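Local coordinates for protein serine--tRNA ligase, cytoplasmic (Candida albicans, PDB 3QO8) that catalyses the ATP-dependent attachment of serine to tRNA(Ser), first making seryl-adenylate and then passing the seryl group to the tRNA acceptor end, at residues F298-P309 / V398-E409. Sequence-based numbering, arbitrary orientation.
Sequences FEKIEQFVLTEP and VHCLNSTLSATE. With SSA (5'-O-(N-(L-seryl)-sulfamoyl)adenosine), chain B.
Glu302 and Thr404, a non-hydrogen-bonded pair on antiparallel strands 298-307 and 399-404, converge on the serine hydroxyl of the adenylate analogue SSA. Thr404 OG1 donates to SSA OG at 2.6 Å, and SSA OG in turn donates a hydrogen bond to Glu302 OE1. The glutamate's second oxygen, OE2, takes SSA N10 at 2.7 Å, so one carboxylate holds both the amino group and the hydroxyl of the seryl moiety. Lys300 NZ, itself hydrogen-bonded to Thr246, meets OE1 from above the carboxylate plane in a 3.0 Å salt bridge and so probably steadies the carboxylate. Next to this site lies a classic beta bulge: Leu405 and Ser406 both face Ile301, whose carbonyl O accepts both their N-H groups. These strands belong to the antiparallel core sheet of class II synthetases, with strands 269-278 and 363-372 on their outer edges. Past the bulge, Ala407 stands at the N-cap position, right before helix 408-419, its CB against SSA C1'. The adenine lies over one face of the Phe298 ring, whose CG sits between the backbone N and the carbonyl carbon (chi1 63°), setting that face against the base. At the dimer-facing end Glu409 OE1 receives Glu299 N on its syn side, while Glu299 OE1 and Glu409 OE2 stand 2.6 Å apart with the carboxylate planes 74° apart. Ser276 and Asn188 of the same chain, and Gln208 of the second subunit, also bond Glu299. All this is buried, whereas the far end opens toward solvent at partly exposed Pro309, whose CA sits squarely over the His399 ring in a CH-pi contact, 3.4 Å from its centroid, as Ser312 bonds His399 ND1.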
loop_
_atom_site.group_PDB
_atom_site.type_symbol
_atom_site.label_atom_id
_atom_site.label_comp_id
_atom_site.label_asym_id
_atom_site.label_seq_id
_atom_site.Cartn_x
_atom_site.Cartn_y
_atom_site.Cartn_z
ATOM N N PHE A 298 2.893 -1.992 7.444
ATOM C CA PHE A 298 2.101 -2.742 8.418
ATOM C C PHE A 298 0.662 -2.268 8.370
ATOM O O PHE A 298 0.382 -1.188 7.831
ATOM C CB PHE A 298 2.696 -2.622 9.849
ATOM C CG PHE A 298 2.707 -1.216 10.403
ATOM C CD1 PHE A 298 1.655 -0.748 11.174
ATOM C CD2 PHE A 298 3.779 -0.365 10.155
ATOM C CE1 PHE A 298 1.673 0.553 11.697
ATOM C CE2 PHE A 298 3.797 0.929 10.642
ATOM C CZ PHE A 298 2.752 1.395 11.423
ATOM N N GLU A 299 -0.255 -3.083 8.885
ATOM C CA GLU A 299 -1.661 -2.672 8.979
ATOM C C GLU A 299 -1.996 -2.114 10.362
ATOM O O GLU A 299 -1.394 -2.508 11.357
ATOM C CB GLU A 299 -2.599 -3.839 8.644
ATOM C CG GLU A 299 -2.612 -4.196 7.130
ATOM C CD GLU A 299 -1.283 -4.770 6.666
ATOM O OE1 GLU A 299 -0.916 -5.866 7.133
ATOM O OE2 GLU A 299 -0.608 -4.126 5.836
ATOM N N LYS A 300 -2.967 -1.208 10.425
ATOM C CA LYS A 300 -3.334 -0.609 11.703
ATOM C C LYS A 300 -4.807 -0.227 11.709
ATOM O O LYS A 300 -5.300 0.426 10.775
ATOM C CB LYS A 300 -2.456 0.621 12.008
ATOM C CG LYS A 300 -2.773 1.301 13.374
ATOM C CD LYS A 300 -1.680 2.329 13.803
ATOM C CE LYS A 300 -1.427 3.403 12.720
ATOM N NZ LYS A 300 -2.687 4.037 12.230
ATOM N N ILE A 301 -5.504 -0.668 12.749
ATOM C CA ILE A 301 -6.815 -0.145 13.089
ATOM C C ILE A 301 -6.623 1.044 14.032
ATOM O O ILE A 301 -6.034 0.916 15.107
ATOM C CB ILE A 301 -7.708 -1.210 13.756
ATOM C CG1 ILE A 301 -7.831 -2.446 12.847
ATOM C CG2 ILE A 301 -9.081 -0.612 14.091
ATOM C CD1 ILE A 301 -8.240 -2.111 11.409
ATOM N N GLU A 302 -7.152 2.189 13.610
ATOM C CA GLU A 302 -6.939 3.482 14.232
ATOM C C GLU A 302 -8.260 4.016 14.793
ATOM O O GLU A 302 -9.304 3.910 14.144
ATOM C CB GLU A 302 -6.458 4.455 13.137
ATOM C CG GLU A 302 -6.197 5.881 13.612
ATOM C CD GLU A 302 -4.894 6.011 14.395
ATOM O OE1 GLU A 302 -4.255 4.965 14.659
ATOM O OE2 GLU A 302 -4.503 7.160 14.733
ATOM N N GLN A 303 -8.225 4.591 15.991
ATOM C CA GLN A 303 -9.351 5.396 16.471
ATOM C C GLN A 303 -9.126 6.840 16.056
ATOM O O GLN A 303 -8.075 7.414 16.349
ATOM C CB GLN A 303 -9.429 5.382 18.001
ATOM C CG GLN A 303 -9.637 4.040 18.626
ATOM C CD GLN A 303 -9.730 4.160 20.137
ATOM O OE1 GLN A 303 -10.668 4.752 20.660
ATOM N NE2 GLN A 303 -8.741 3.622 20.837
ATOM N N PHE A 304 -10.097 7.449 15.384
ATOM C CA PHE A 304 -9.966 8.866 15.098
ATOM C C PHE A 304 -11.274 9.550 15.450
ATOM O O PHE A 304 -12.346 9.144 14.990
ATOM C CB PHE A 304 -9.583 9.164 13.638
ATOM C CG PHE A 304 -9.269 10.631 13.401
ATOM C CD1 PHE A 304 -7.963 11.102 13.523
ATOM C CD2 PHE A 304 -10.279 11.537 13.140
ATOM C CE1 PHE A 304 -7.672 12.445 13.340
ATOM C CE2 PHE A 304 -10.000 12.893 12.962
ATOM C CZ PHE A 304 -8.699 13.347 13.064
ATOM N N VAL A 305 -11.179 10.593 16.263
ATOM C CA VAL A 305 -12.370 11.212 16.826
ATOM C C VAL A 305 -12.302 12.724 16.740
ATOM O O VAL A 305 -11.257 13.319 16.981
ATOM C CB VAL A 305 -12.561 10.818 18.312
ATOM C CG1 VAL A 305 -13.850 11.435 18.864
ATOM C CG2 VAL A 305 -12.584 9.303 18.466
ATOM N N LEU A 306 -13.432 13.329 16.388
ATOM C CA LEU A 306 -13.594 14.769 16.425
ATOM C C LEU A 306 -14.652 15.057 17.468
ATOM O O LEU A 306 -15.695 14.399 17.505
ATOM C CB LEU A 306 -14.056 15.291 15.053
ATOM C CG LEU A 306 -13.180 15.051 13.827
ATOM C CD1 LEU A 306 -13.346 13.633 13.324
ATOM C CD2 LEU A 306 -13.582 16.014 12.696
ATOM N N THR A 307 -14.382 16.031 18.330
ATOM C CA THR A 307 -15.295 16.385 19.393
ATOM C C THR A 307 -15.349 17.900 19.530
ATOM O O THR A 307 -14.532 18.616 18.951
ATOM C CB THR A 307 -14.789 15.898 20.784
ATOM O OG1 THR A 307 -13.711 16.740 21.215
ATOM C CG2 THR A 307 -14.282 14.462 20.736
ATOM N N GLU A 308 -16.288 18.373 20.341
ATOM C CA GLU A 308 -16.294 19.763 20.769
ATOM C C GLU A 308 -15.074 20.036 21.635
ATOM O O GLU A 308 -14.618 19.155 22.372
ATOM C CB GLU A 308 -17.558 20.071 21.563
ATOM C CG GLU A 308 -18.838 19.730 20.841
ATOM C CD GLU A 308 -20.049 20.304 21.539
ATOM O OE1 GLU A 308 -20.944 19.523 21.912
ATOM O OE2 GLU A 308 -20.105 21.540 21.713
ATOM N N PRO A 309 -14.536 21.259 21.549
ATOM C CA PRO A 309 -13.368 21.627 22.360
ATOM C C PRO A 309 -13.562 21.283 23.840
ATOM O O PRO A 309 -12.627 20.838 24.506
ATOM C CB PRO A 309 -13.282 23.142 22.163
ATOM C CG PRO A 309 -13.831 23.360 20.777
ATOM C CD PRO A 309 -14.915 22.320 20.593
ATOM N N VAL A 398 -13.117 22.171 15.874
ATOM C CA VAL A 398 -13.282 20.930 16.617
ATOM C C VAL A 398 -11.942 20.548 17.229
ATOM O O VAL A 398 -10.896 21.074 16.848
ATOM C CB VAL A 398 -13.716 19.770 15.690
ATOM C CG1 VAL A 398 -15.077 20.051 15.069
ATOM C CG2 VAL A 398 -12.673 19.547 14.604
ATOM N N HIS A 399 -11.962 19.627 18.177
ATOM C CA HIS A 399 -10.717 19.024 18.614
ATOM C C HIS A 399 -10.596 17.675 17.934
ATOM O O HIS A 399 -11.605 16.999 17.728
ATOM C CB HIS A 399 -10.689 18.853 20.135
ATOM C CG HIS A 399 -10.374 20.115 20.875
ATOM N ND1 HIS A 399 -10.125 20.141 22.230
ATOM C CD2 HIS A 399 -10.261 21.396 20.448
ATOM C CE1 HIS A 399 -9.876 21.381 22.607
ATOM N NE2 HIS A 399 -9.950 22.162 21.546
ATOM N N CYS A 400 -9.367 17.313 17.570
ATOM C CA CYS A 400 -9.064 16.006 17.001
ATOM C C CYS A 400 -8.217 15.189 17.958
ATOM O O CYS A 400 -7.262 15.688 18.551
ATOM C CB CYS A 400 -8.326 16.138 15.676
ATOM S SG CYS A 400 -9.242 17.208 14.520
ATOM N N LEU A 401 -8.581 13.923 18.080
ATOM C CA LEU A 401 -7.825 12.975 18.874
ATOM C C LEU A 401 -7.585 11.760 18.016
ATOM O O LEU A 401 -8.392 11.444 17.135
ATOM C CB LEU A 401 -8.628 12.562 20.101
ATOM C CG LEU A 401 -9.074 13.673 21.057
ATOM C CD1 LEU A 401 -10.527 14.040 20.794
ATOM C CD2 LEU A 401 -8.900 13.195 22.506
ATOM N N ASN A 402 -6.478 11.075 18.263
ATOM C CA ASN A 402 -6.221 9.832 17.568
ATOM C C ASN A 402 -5.585 8.856 18.532
ATOM O O ASN A 402 -4.842 9.260 19.439
ATOM C CB ASN A 402 -5.333 10.057 16.338
ATOM C CG ASN A 402 -3.899 10.423 16.703
ATOM O OD1 ASN A 402 -3.047 9.544 16.903
ATOM N ND2 ASN A 402 -3.620 11.724 16.782
ATOM N N SER A 403 -5.904 7.577 18.366
ATOM C CA SER A 403 -5.288 6.544 19.184
ATOM C C SER A 403 -5.196 5.239 18.416
ATOM O O SER A 403 -6.155 4.816 17.773
ATOM C CB SER A 403 -6.062 6.342 20.491
ATOM O OG SER A 403 -5.567 5.215 21.211
ATOM N N THR A 404 -4.038 4.597 18.475
ATOM C CA THR A 404 -3.944 3.253 17.949
ATOM C C THR A 404 -5.020 2.399 18.616
ATOM O O THR A 404 -5.237 2.513 19.814
ATOM C CB THR A 404 -2.593 2.625 18.295
ATOM O OG1 THR A 404 -1.543 3.561 18.017
ATOM C CG2 THR A 404 -2.389 1.335 17.507
ATOM N N LEU A 405 -5.704 1.555 17.851
ATOM C CA LEU A 405 -6.387 0.431 18.476
ATOM C C LEU A 405 -5.444 -0.764 18.394
ATOM O O LEU A 405 -4.985 -1.261 19.411
ATOM C CB LEU A 405 -7.738 0.100 17.824
ATOM C CG LEU A 405 -8.388 -1.083 18.561
ATOM C CD1 LEU A 405 -8.989 -0.641 19.905
ATOM C CD2 LEU A 405 -9.420 -1.802 17.728
ATOM N N SER A 406 -5.134 -1.210 17.179
ATOM C CA SER A 406 -4.136 -2.269 17.005
ATOM C C SER A 406 -3.308 -2.090 15.746
ATOM O O SER A 406 -3.851 -2.075 14.643
ATOM C CB SER A 406 -4.786 -3.655 16.986
ATOM O OG SER A 406 -3.810 -4.675 16.763
ATOM N N ALA A 407 -1.999 -1.922 15.923
ATOM C CA ALA A 407 -1.054 -2.096 14.832
ATOM C C ALA A 407 -0.866 -3.601 14.741
ATOM O O ALA A 407 -0.307 -4.219 15.645
ATOM C CB ALA A 407 0.253 -1.406 15.149
ATOM N N THR A 408 -1.375 -4.214 13.677
ATOM C CA THR A 408 -1.650 -5.646 13.751
ATOM C C THR A 408 -0.397 -6.540 13.775
ATOM O O THR A 408 -0.333 -7.503 14.546
ATOM C CB THR A 408 -2.641 -6.101 12.641
ATOM O OG1 THR A 408 -2.076 -5.817 11.358
ATOM C CG2 THR A 408 -3.976 -5.323 12.762
ATOM N N GLU A 409 0.578 -6.255 12.925
ATOM C CA GLU A 409 1.787 -7.081 12.915
ATOM C C GLU A 409 2.488 -7.010 14.290
ATOM O O GLU A 409 2.933 -8.033 14.818
ATOM C CB GLU A 409 2.748 -6.673 11.795
ATOM C CG GLU A 409 2.383 -7.287 10.396
ATOM C CD GLU A 409 1.335 -6.488 9.619
ATOM O OE1 GLU A 409 0.861 -5.456 10.123
ATOM O OE2 GLU A 409 0.975 -6.910 8.490
HETATM N N10 SSA B . -1.917 7.729 14.445
HETATM C CA SSA B . -1.121 7.490 15.647
HETATM C CB SSA B . -1.878 6.566 16.601
HETATM O OG SSA B . -1.943 5.230 16.064
HETATM C C9 SSA B . 0.204 6.882 15.285
HETATM O O9 SSA B . 0.464 6.549 14.135
HETATM N N8 SSA B . 1.066 6.725 16.285
HETATM S S1 SSA B . 2.390 5.830 16.164
HETATM O O1S SSA B . 3.388 6.411 15.313
HETATM O O2S SSA B . 2.919 5.635 17.473
HETATM O "O5'" SSA B . 2.019 4.435 15.625
HETATM C "C5'" SSA B . 0.993 3.667 16.229
HETATM C "C4'" SSA B . 1.493 2.235 16.446
HETATM O "O4'" SSA B . 1.882 1.585 15.230
HETATM C "C3'" SSA B . 2.722 2.143 17.322
HETATM O "O3'" SSA B . 2.352 2.288 18.702
HETATM C "C2'" SSA B . 3.225 0.749 16.967
HETATM O "O2'" SSA B . 2.456 -0.253 17.659
HETATM C "C1'" SSA B . 2.909 0.633 15.476
HETATM N N9 SSA B . 4.100 0.972 14.670
HETATM C C8 SSA B . 4.670 2.181 14.540
HETATM N N7 SSA B . 5.745 2.065 13.730
HETATM C C5 SSA B . 5.829 0.775 13.355
HETATM C C6 SSA B . 6.698 0.079 12.537
HETATM N N6 SSA B . 7.717 0.742 11.947
HETATM N N1 SSA B . 6.512 -1.247 12.347
HETATM C C2 SSA B . 5.498 -1.886 12.942
HETATM N N3 SSA B . 4.633 -1.234 13.731
HETATM C C4 SSA B . 4.793 0.090 13.957
#